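Local coordinates for neutral ceramidase (Pseudomonas aeruginosa, PDB 2ZWS), which hydrolyses the N-acyl linkage of ceramides to sphingosine and free fatty acid with a bound zinc ion, and also runs the reverse synthesis, at residues A[160-163]-A[164-168]; A[418-421]-A[422-426]. One frame throughout, in Å; residues are numbered along the deposited sequence.

Contact 1 of 2, residues A[160-163]-A[164-168]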
# COMPACT_ATOMS: atom_id res chain seq x y z
N ARG A 160 15.22 12.23 -3.15
CA ARG A 160 15.56 11.91 -4.54
C ARG A 160 15.45 13.11 -5.48
O ARG A 160 15.73 13.01 -6.68
CB ARG A 160 14.68 10.73 -5.02
CG ARG A 160 13.26 11.10 -5.18
CD ARG A 160 12.38 9.92 -5.55
NE ARG A 160 11.05 10.38 -5.91
CZ ARG A 160 10.05 9.57 -6.27
NH1 ARG A 160 10.22 8.24 -6.29
NH2 ARG A 160 8.89 10.09 -6.62
N SER A 161 15.01 14.23 -4.93
CA SER A 161 14.88 15.47 -5.69
C SER A 161 15.35 16.64 -4.84
O SER A 161 14.59 17.59 -4.60
CB SER A 161 13.43 15.65 -6.13
OG SER A 161 13.16 14.71 -7.15
N LEU A 162 16.60 16.56 -4.40
CA LEU A 162 17.14 17.52 -3.44
C LEU A 162 17.23 18.94 -4.01
O LEU A 162 17.05 19.92 -3.28
CB LEU A 162 18.49 17.04 -2.89
CG LEU A 162 18.96 17.75 -1.61
CD1 LEU A 162 17.88 17.83 -0.54
CD2 LEU A 162 20.20 17.06 -1.06
N LEU A 163 17.46 19.06 -5.31
CA LEU A 163 17.56 20.37 -5.94
C LEU A 163 16.28 21.18 -5.72
O LEU A 163 16.33 22.38 -5.41
CB LEU A 163 17.84 20.20 -7.43
CG LEU A 163 17.93 21.45 -8.30
CD1 LEU A 163 18.87 21.11 -9.42
CD2 LEU A 163 16.57 21.85 -8.84
N SER A 164 15.12 20.52 -5.87
CA SER A 164 13.82 21.18 -5.70
C SER A 164 13.55 21.48 -4.24
O SER A 164 13.02 22.53 -3.90
CB SER A 164 12.69 20.28 -6.25
OG SER A 164 12.80 20.12 -7.65
N HIS A 165 13.93 20.55 -3.36
CA HIS A 165 13.70 20.71 -1.93
C HIS A 165 14.41 21.97 -1.41
O HIS A 165 13.88 22.71 -0.58
CB HIS A 165 14.19 19.48 -1.16
CG HIS A 165 14.11 19.61 0.33
ND1 HIS A 165 12.94 19.44 1.04
CD2 HIS A 165 15.07 19.89 1.25
CE1 HIS A 165 13.18 19.59 2.33
NE2 HIS A 165 14.47 19.88 2.48
N LEU A 166 15.61 22.18 -1.91
CA LEU A 166 16.44 23.31 -1.52
C LEU A 166 15.92 24.65 -2.02
O LEU A 166 16.45 25.70 -1.62
CB LEU A 166 17.89 23.09 -1.97
CG LEU A 166 18.57 21.88 -1.34
CD1 LEU A 166 19.93 21.62 -2.00
CD2 LEU A 166 18.73 22.03 0.16
N LYS A 167 14.92 24.63 -2.90
CA LYS A 167 14.31 25.89 -3.35
C LYS A 167 13.34 26.46 -2.31
O LYS A 167 12.91 27.60 -2.43
CB LYS A 167 13.59 25.74 -4.69
CG LYS A 167 14.42 25.24 -5.88
CD LYS A 167 15.57 26.18 -6.21
CE LYS A 167 16.11 25.87 -7.60
NZ LYS A 167 17.47 26.44 -7.81
N ASN A 168 12.96 25.66 -1.30
CA ASN A 168 12.08 26.15 -0.24
C ASN A 168 12.84 27.06 0.72
O ASN A 168 13.96 26.74 1.10
CB ASN A 168 11.47 24.98 0.54
CG ASN A 168 10.57 24.11 -0.33
OD1 ASN A 168 9.55 24.57 -0.84
ND2 ASN A 168 10.97 22.86 -0.50

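Contact 2 of 2, residues A[418-421]-A[422-426]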
# COMPACT_ATOMS: atom_id res chain seq x y z
N VAL A 418 4.84 18.93 5.48
CA VAL A 418 5.22 19.68 6.68
C VAL A 418 4.46 21.02 6.79
O VAL A 418 4.00 21.38 7.86
CB VAL A 418 6.75 19.90 6.79
CG1 VAL A 418 7.08 20.87 7.93
CG2 VAL A 418 7.44 18.57 7.02
N ARG A 419 4.35 21.74 5.68
CA ARG A 419 3.61 23.02 5.73
C ARG A 419 2.14 22.82 6.16
O ARG A 419 1.58 23.62 6.92
CB ARG A 419 3.68 23.74 4.39
CG ARG A 419 5.01 24.48 4.19
CD ARG A 419 4.95 25.23 2.89
NE ARG A 419 6.27 25.60 2.42
CZ ARG A 419 6.48 26.15 1.23
NH1 ARG A 419 7.73 26.46 0.85
NH2 ARG A 419 5.45 26.39 0.44
N ILE A 420 1.53 21.75 5.67
CA ILE A 420 0.14 21.47 6.03
C ILE A 420 0.04 21.07 7.50
O ILE A 420 -0.80 21.58 8.23
CB ILE A 420 -0.48 20.41 5.11
CG1 ILE A 420 -0.52 20.96 3.68
CG2 ILE A 420 -1.88 20.05 5.59
CD1 ILE A 420 -0.97 19.96 2.62
N ARG A 421 0.95 20.21 7.95
CA ARG A 421 1.02 19.81 9.34
C ARG A 421 1.11 21.03 10.27
O ARG A 421 0.36 21.14 11.24
CB ARG A 421 2.24 18.93 9.54
CG ARG A 421 1.98 17.72 10.38
CD ARG A 421 3.32 17.11 10.74
NE ARG A 421 4.07 16.68 9.57
CZ ARG A 421 5.36 16.35 9.58
NH1 ARG A 421 6.09 16.42 10.70
NH2 ARG A 421 5.93 15.92 8.45
N ARG A 422 2.03 21.94 9.95
CA ARG A 422 2.23 23.18 10.73
C ARG A 422 0.96 24.01 10.79
O ARG A 422 0.59 24.55 11.84
CB ARG A 422 3.34 24.03 10.12
CG ARG A 422 4.73 23.51 10.35
CD ARG A 422 5.75 24.30 9.54
NE ARG A 422 7.08 23.79 9.83
CZ ARG A 422 8.16 24.01 9.10
NH1 ARG A 422 8.10 24.73 7.99
NH2 ARG A 422 9.31 23.48 9.49
N ALA A 423 0.32 24.16 9.63
CA ALA A 423 -0.86 25.02 9.51
C ALA A 423 -2.02 24.43 10.32
O ALA A 423 -2.74 25.15 11.02
CB ALA A 423 -1.23 25.20 8.07
N VAL A 424 -2.19 23.11 10.22
CA VAL A 424 -3.23 22.41 10.97
C VAL A 424 -2.95 22.43 12.48
O VAL A 424 -3.87 22.70 13.27
CB VAL A 424 -3.42 20.98 10.44
CG1 VAL A 424 -4.27 20.11 11.43
CG2 VAL A 424 -4.04 21.02 9.05
N GLN A 425 -1.71 22.18 12.88
CA GLN A 425 -1.37 22.27 14.31
C GLN A 425 -1.66 23.68 14.86
O GLN A 425 -2.18 23.81 15.97
CB GLN A 425 0.08 21.84 14.57
CG GLN A 425 0.51 21.96 16.06
CD GLN A 425 -0.30 21.08 16.99
OE1 GLN A 425 -0.15 19.86 17.01
NE2 GLN A 425 -1.17 21.71 17.76
N ALA A 426 -1.35 24.72 14.09
CA ALA A 426 -1.64 26.09 14.54
C ALA A 426 -3.15 26.29 14.72
O ALA A 426 -3.58 26.86 15.73
CB ALA A 426 -1.03 27.14 13.58

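Contact 1 of 2, residues A[160-163]-A[164-168]
S161 O accepts H165 N at 3.3 Å, the first i to i+4 bond of the short helix 162-165. S164 N also leans on this oxygen, but only weakly, at 3.2 Å from S161 O with an N-H...O angle of 128°. One step on, L166 N reaches L162 O over 3.0 Å, the second i to i+4 bond. S161 holds the N-cap position, yet its hydroxyl makes no capping bond: S161 OG is bonded to E461, which also takes R160 NE in a salt bridge, while R160 NH2 meets the hydroxyl of the zinc ligand Y448. S164 OG is satisfied by E459.

A type I turn runs from H165 to N168. Here H165 O is gripped twice by the same residue, by N168 N at 3.2 Å and by N168 ND2 at 2.9 Å from that oxygen, both arriving from one face of the carbonyl plane. N168 ND2 also bonds E454, and the other amide atom, N168 OD1, bonds T451. The H165 ring is tied by NE2 to the carbonyl of Y174.

Apolar groups pack along the flank. L162 places CG anti to its own nitrogen (chi1 -164°), putting L162 CG 4.0 Å from L166 CD1, while L162 CD1 approaches the H165 ring obliquely. The N-terminal end of the helix lies near the active site: besides the R160 bond to Y448, the S161 side chain is about 8 Å from that of S250, the nucleophile by similarity. At the other end K167 turns CG beside its backbone nitrogen (chi1 -58°), which sets K167 CG 3.5 Å from L163 O.

Contact 2 of 2, residues A[418-421]-A[422-426]
R421 O accepts from Q425 N at 2.8 Å, the shortest of four successive i to i+4 bonds that run through this middle part of the alpha-helix 414-428. The others join R422 N to V418 O, A423 N to R419 O and V424 N to I420 O, the longest of the set being A423 N to R419 O at 3.0 Å.

On one flank the first torsion of R422 (chi1 -74°) sends CG back toward the V418 turn, and the chain then runs extended from CG to NE. The guanidinium lies across V418, whose CG1 sits over the centre of one face, 3.4 Å above the plane; this holds for one of the two conformers of R422. Y174 touches both residues, and R422 NH1 has a long, weak ion pair with D170.

The firmer charge pairs lead away from the helix. R419 is salt-bridged through NH1 to E453 and through NE to D170. R421, also present in two conformers, is in one of them bent at its third torsion and gives NH2 to D179 and N245. The amide nitrogen of Q425 is bonded to the carbonyl of I433.

The buried flank is carried by I420 and V424, one turn apart, which face strands 403-407 and 435-439 through L406, F438 and V436; A423 rests on V480 of helix 471-488. The helix packs against these strands and helix 471-488. Within it the two branched side chains meet methyl to methyl, I420 CG2 standing 4.2 Å from V424 CG2.

In the fold
Along the chain, contact 1 comes first and is finished long before contact 2 begins; the two are in series, neither enclosing nor crossing the other. Each is local and closes no long loop: 160-168 forms a short helix and turn after strand 157-159, whereas 418-426 belongs to helix 414-428, a little beyond the zinc ligand E411. Their centres lie about 20 Å apart within the same N-terminal ceramidase region. They meet where N168 OD1 packs 3.1 Å from R419 NH1, and M415, earlier on the same helix, touches both H165 and N168. Helix 452-457 lies beside contact 1 and, through E453, also engages R419.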